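Long-range contact in pseudopilin EpsI (PDB 2RET), which is a minor pseudopilin of the type II secretion system, probably helping to move proteases and toxins from the periplasm out of the cell: residues K33-E41 / W49-A57. The protein carries 2 engineered substitutions. Numbering follows the deposited sequence.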
ATOM      1  N   LYS A  33     -11.553   8.281 -17.143  1.00 23.20           N
ATOM      2  CA  LYS A  33     -12.828   8.918 -16.801  1.00 23.71           C
ATOM      3  C   LYS A  33     -13.563   9.224 -18.099  1.00 24.08           C
ATOM      4  O   LYS A  33     -14.791   9.222 -18.135  1.00 24.72           O
ATOM      5  CB  LYS A  33     -12.602  10.213 -15.995  1.00 23.71           C
ATOM      6  CG  LYS A  33     -13.833  10.760 -15.306  1.00 23.46           C
ATOM      7  CD  LYS A  33     -13.646  12.218 -14.877  1.00 23.54           C
ATOM      8  CE  LYS A  33     -14.993  12.918 -14.757  1.00 23.88           C
ATOM      9  NZ  LYS A  33     -14.898  14.334 -14.303  1.00 25.01           N
ATOM     10  N   ASN A  34     -12.789   9.485 -19.154  1.00 24.65           N
ATOM     11  CA  ASN A  34     -13.312   9.745 -20.490  1.00 25.13           C
ATOM     12  C   ASN A  34     -13.369   8.470 -21.354  1.00 25.41           C
ATOM     13  O   ASN A  34     -13.012   8.494 -22.552  1.00 25.11           O
ATOM     14  CB  ASN A  34     -12.474  10.836 -21.188  1.00 25.40           C
ATOM     15  CG  ASN A  34     -13.060  12.232 -21.007  1.00 25.48           C
ATOM     16  OD1 ASN A  34     -13.208  12.723 -19.884  1.00 26.54           O
ATOM     17  ND2 ASN A  34     -13.399  12.877 -22.124  1.00 25.41           N
ATOM     18  N   LEU A  35     -13.856   7.377 -20.750  1.00 25.41           N
ATOM     19  CA  LEU A  35     -13.966   6.071 -21.434  1.00 25.06           C
ATOM     20  C   LEU A  35     -15.179   6.092 -22.374  1.00 24.43           C
ATOM     21  O   LEU A  35     -16.318   6.240 -21.940  1.00 24.48           O
ATOM     22  CB  LEU A  35     -14.111   4.931 -20.403  1.00 25.19           C
ATOM     23  CG  LEU A  35     -13.654   3.497 -20.734  1.00 24.97           C
ATOM     24  CD1 LEU A  35     -13.349   3.290 -22.221  1.00 24.57           C
ATOM     25  CD2 LEU A  35     -12.450   3.120 -19.901  1.00 25.54           C
ATOM     26  N   LYS A  36     -14.926   5.950 -23.666  1.00 23.86           N
ATOM     27  CA  LYS A  36     -15.981   5.989 -24.673  1.00 23.22           C
ATOM     28  C   LYS A  36     -15.598   5.088 -25.834  1.00 21.77           C
ATOM     29  O   LYS A  36     -14.433   4.696 -25.964  1.00 21.50           O
ATOM     30  CB  LYS A  36     -16.220   7.433 -25.149  1.00 23.59           C
ATOM     31  CG  LYS A  36     -14.994   8.107 -25.789  1.00 24.77           C
ATOM     32  CD  LYS A  36     -15.139   9.649 -25.846  1.00 26.29           C
ATOM     33  CE  LYS A  36     -14.534  10.239 -27.123  1.00 26.78           C
ATOM     34  NZ  LYS A  36     -13.409   9.385 -27.677  1.00 27.47           N
ATOM     35  N   ALA A  37     -16.589   4.731 -26.645  1.00 20.52           N
ATOM     36  CA  ALA A  37     -16.347   4.017 -27.898  1.00 19.63           C
ATOM     37  C   ALA A  37     -15.472   4.905 -28.781  1.00 18.89           C
ATOM     38  O   ALA A  37     -15.771   6.097 -28.985  1.00 17.52           O
ATOM     39  CB  ALA A  37     -17.665   3.666 -28.611  1.00 19.26           C
ATOM     40  N   SER A  38     -14.361   4.332 -29.237  1.00 18.25           N
ATOM     41  CA  SER A  38     -13.467   5.003 -30.174  1.00 18.07           C
ATOM     42  C   SER A  38     -12.772   3.995 -31.079  1.00 17.32           C
ATOM     43  O   SER A  38     -12.824   2.788 -30.840  1.00 16.38           O
ATOM     44  CB  SER A  38     -12.433   5.832 -29.425  1.00 18.04           C
ATOM     45  OG  SER A  38     -11.772   5.026 -28.472  1.00 19.57           O
ATOM     46  N   ASN A  39     -12.138   4.510 -32.124  1.00 17.13           N
ATOM     47  CA  ASN A  39     -11.425   3.685 -33.091  1.00 17.67           C
ATOM     48  C   ASN A  39     -10.372   4.453 -33.880  1.00 17.71           C
ATOM     49  O   ASN A  39     -10.413   5.690 -34.018  1.00 17.18           O
ATOM     50  CB  ASN A  39     -12.398   3.028 -34.062  1.00 17.87           C
ATOM     51  CG  ASN A  39     -13.025   4.033 -35.032  1.00 19.08           C
ATOM     52  OD1 ASN A  39     -12.512   4.231 -36.128  1.00 21.22           O
ATOM     53  ND2 ASN A  39     -14.110   4.688 -34.618  1.00 16.93           N
ATOM     54  N   GLY A  40      -9.410   3.698 -34.392  1.00 17.76           N
ATOM     55  CA  GLY A  40      -8.401   4.259 -35.276  1.00 17.66           C
ATOM     56  C   GLY A  40      -7.481   3.199 -35.868  1.00 17.40           C
ATOM     57  O   GLY A  40      -7.790   1.997 -35.872  1.00 16.62           O
ATOM     58  N   GLU A  41      -6.324   3.688 -36.295  1.00 17.48           N
ATOM     59  CA  GLU A  41      -5.314   2.953 -37.016  1.00 18.00           C
ATOM     60  C   GLU A  41      -3.953   3.160 -36.393  1.00 17.35           C
ATOM     61  O   GLU A  41      -3.632   4.235 -35.974  1.00 18.11           O
ATOM     62  CB  GLU A  41      -5.180   3.472 -38.432  1.00 17.70           C
ATOM     63  CG  GLU A  41      -6.389   3.358 -39.234  1.00 19.91           C
ATOM     64  CD  GLU A  41      -6.197   3.919 -40.610  1.00 21.03           C
ATOM     65  OE1 GLU A  41      -5.104   4.453 -40.910  1.00 20.46           O
ATOM     66  OE2 GLU A  41      -7.143   3.802 -41.401  1.00 22.82           O
ATOM     67  N   TRP A  49      -2.895  -1.471 -38.699  1.00 22.14           N
ATOM     68  CA  TRP A  49      -3.821  -2.162 -37.830  1.00 22.03           C
ATOM     69  C   TRP A  49      -4.997  -1.285 -37.389  1.00 21.70           C
ATOM     70  O   TRP A  49      -4.828  -0.123 -37.094  1.00 21.93           O
ATOM     71  CB  TRP A  49      -3.082  -2.646 -36.594  1.00 22.91           C
ATOM     72  CG  TRP A  49      -1.920  -3.497 -36.881  1.00 22.48           C
ATOM     73  CD1 TRP A  49      -0.638  -3.093 -37.016  1.00 24.43           C
ATOM     74  CD2 TRP A  49      -1.912  -4.914 -37.041  1.00 22.72           C
ATOM     75  NE1 TRP A  49       0.168  -4.159 -37.267  1.00 25.48           N
ATOM     76  CE2 TRP A  49      -0.586  -5.292 -37.305  1.00 21.61           C
ATOM     77  CE3 TRP A  49      -2.904  -5.883 -37.062  1.00 22.94           C
ATOM     78  CZ2 TRP A  49      -0.208  -6.596 -37.519  1.00 23.88           C
ATOM     79  CZ3 TRP A  49      -2.526  -7.200 -37.301  1.00 25.03           C
ATOM     80  CH2 TRP A  49      -1.185  -7.541 -37.498  1.00 23.76           C
ATOM     81  N   TYR A  50      -6.180  -1.873 -37.299  1.00 20.85           N
ATOM     82  CA  TYR A  50      -7.394  -1.135 -36.984  1.00 20.83           C
ATOM     83  C   TYR A  50      -7.883  -1.497 -35.580  1.00 20.41           C
ATOM     84  O   TYR A  50      -8.357  -2.606 -35.346  1.00 20.47           O
ATOM     85  CB  TYR A  50      -8.469  -1.405 -38.023  1.00 21.06           C
ATOM     86  CG  TYR A  50      -8.055  -0.955 -39.399  1.00 21.73           C
ATOM     87  CD1 TYR A  50      -8.454   0.276 -39.903  1.00 23.99           C
ATOM     88  CD2 TYR A  50      -7.236  -1.753 -40.189  1.00 20.96           C
ATOM     89  CE1 TYR A  50      -8.038   0.693 -41.169  1.00 24.10           C
ATOM     90  CE2 TYR A  50      -6.823  -1.349 -41.446  1.00 22.31           C
ATOM     91  CZ  TYR A  50      -7.226  -0.142 -41.929  1.00 22.98           C
ATOM     92  OH  TYR A  50      -6.808   0.228 -43.175  1.00 22.94           O
ATOM     93  N   TRP A  51      -7.770  -0.541 -34.659  1.00 19.78           N
ATOM     94  CA  TRP A  51      -8.137  -0.772 -33.301  1.00 19.60           C
ATOM     95  C   TRP A  51      -9.497  -0.169 -32.984  1.00 19.25           C
ATOM     96  O   TRP A  51      -9.965   0.749 -33.626  1.00 18.88           O
ATOM     97  CB  TRP A  51      -7.047  -0.292 -32.327  1.00 19.85           C
ATOM     98  CG  TRP A  51      -6.726   1.163 -32.428  1.00 19.95           C
ATOM     99  CD1 TRP A  51      -5.712   1.713 -33.142  1.00 20.22           C
ATOM    100  CD2 TRP A  51      -7.427   2.260 -31.809  1.00 20.34           C
ATOM    101  NE1 TRP A  51      -5.725   3.073 -33.015  1.00 20.38           N
ATOM    102  CE2 TRP A  51      -6.765   3.446 -32.204  1.00 21.11           C
ATOM    103  CE3 TRP A  51      -8.549   2.358 -30.963  1.00 20.86           C
ATOM    104  CZ2 TRP A  51      -7.173   4.730 -31.773  1.00 19.87           C
ATOM    105  CZ3 TRP A  51      -8.974   3.644 -30.549  1.00 19.26           C
ATOM    106  CH2 TRP A  51      -8.277   4.805 -30.960  1.00 20.46           C
ATOM    107  N   LYS A  52     -10.120  -0.727 -31.968  1.00 19.55           N
ATOM    108  CA  LYS A  52     -11.388  -0.254 -31.470  1.00 20.71           C
ATOM    109  C   LYS A  52     -11.362  -0.403 -29.958  1.00 20.32           C
ATOM    110  O   LYS A  52     -11.000  -1.461 -29.441  1.00 20.18           O
ATOM    111  CB  LYS A  52     -12.529  -1.112 -32.018  1.00 21.74           C
ATOM    112  CG  LYS A  52     -13.131  -0.620 -33.266  1.00 25.14           C
ATOM    113  CD  LYS A  52     -14.110  -1.631 -33.862  1.00 28.70           C
ATOM    114  CE  LYS A  52     -14.088  -1.530 -35.403  1.00 31.58           C
ATOM    115  NZ  LYS A  52     -14.894  -2.611 -36.049  1.00 33.09           N
ATOM    116  N   VAL A  53     -11.755   0.667 -29.271  1.00 20.60           N
ATOM    117  CA  VAL A  53     -12.053   0.659 -27.836  1.00 20.27           C
ATOM    118  C   VAL A  53     -13.576   0.670 -27.639  1.00 19.89           C
ATOM    119  O   VAL A  53     -14.268   1.499 -28.206  1.00 20.60           O
ATOM    120  CB  VAL A  53     -11.419   1.892 -27.180  1.00 20.31           C
ATOM    121  CG1 VAL A  53     -11.754   1.972 -25.694  1.00 18.25           C
ATOM    122  CG2 VAL A  53      -9.906   1.866 -27.432  1.00 20.61           C
ATOM    123  N   ALA A  54     -14.078  -0.275 -26.848  1.00 19.78           N
ATOM    124  CA  ALA A  54     -15.502  -0.425 -26.538  1.00 19.10           C
ATOM    125  C   ALA A  54     -15.736  -0.601 -25.022  1.00 18.88           C
ATOM    126  O   ALA A  54     -15.346  -1.631 -24.477  1.00 18.53           O
ATOM    127  CB  ALA A  54     -16.062  -1.654 -27.263  1.00 19.02           C
ATOM    128  N   PRO A  55     -16.413   0.364 -24.356  1.00 19.01           N
ATOM    129  CA  PRO A  55     -16.886   0.177 -22.969  1.00 19.21           C
ATOM    130  C   PRO A  55     -17.778  -1.037 -22.818  1.00 19.25           C
ATOM    131  O   PRO A  55     -18.494  -1.403 -23.734  1.00 19.03           O
ATOM    132  CB  PRO A  55     -17.668   1.461 -22.673  1.00 19.11           C
ATOM    133  CG  PRO A  55     -17.106   2.461 -23.631  1.00 19.54           C
ATOM    134  CD  PRO A  55     -16.751   1.711 -24.855  1.00 19.14           C
ATOM    135  N   VAL A  56     -17.670  -1.673 -21.666  1.00 19.69           N
ATOM    136  CA  VAL A  56     -18.340  -2.916 -21.381  1.00 19.98           C
ATOM    137  C   VAL A  56     -19.250  -2.656 -20.219  1.00 20.75           C
ATOM    138  O   VAL A  56     -18.786  -2.171 -19.176  1.00 20.59           O
ATOM    139  CB  VAL A  56     -17.339  -4.014 -20.956  1.00 19.73           C
ATOM    140  CG1 VAL A  56     -18.071  -5.247 -20.503  1.00 18.76           C
ATOM    141  CG2 VAL A  56     -16.390  -4.345 -22.092  1.00 18.71           C
ATOM    142  N   ALA A  57     -20.534  -2.985 -20.401  1.00 21.84           N
ATOM    143  CA  ALA A  57     -21.529  -2.886 -19.335  1.00 22.78           C
ATOM    144  C   ALA A  57     -21.135  -3.772 -18.159  1.00 23.23           C
ATOM    145  O   ALA A  57     -20.677  -4.910 -18.343  1.00 23.36           O
ATOM    146  CB  ALA A  57     -22.935  -3.269 -19.854  1.00 22.88           C
TER
HETATM  147  O   HOH W   1      -3.446   5.261 -33.528  1.00 45.90           O
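Gly40 lies beneath the indole of Trp51 in an antiparallel beta hairpin of this pseudopilin's soluble periplasmic domain, a worked example of how an aromatic ring folds across a neighbouring strand. Gly40 CA makes a CH-pi contact, 3.9 Å from the centroid of the Trp51 five-membered ring. Trp51 CG sits between its backbone N and carbonyl carbon (chi1 59°), which swings the indole over the partner strand, with Ser38 OG at the ring edge. On the same face, Ser38 OG meets Val53 CB at 3.4 Å. On the other face, Glu41 and Tyr50 run side by side, their carboxylate and ring planes 78° apart.

Between the two side-chain layers, two hydrogen-bonded pairs, Ser38 with Val53 and Gly40 with Trp51, set the register; Val53 N reaches Ser38 O at 2.8 Å. Leu35 CD1 touches Val53 CG1 and Pro55 CG; the Leu35 side chain also packs on Val28 of helix 8-30 and Phe66 of strand 63-71. Strand 38-44 is one of two outermost strands in this chain's four-stranded antiparallel sheet, which packs against that helix, where Gln24 touches Trp51. One water accepts from Trp51 NE1 at 3.2 Å and donates to Glu41 O at 2.7 Å.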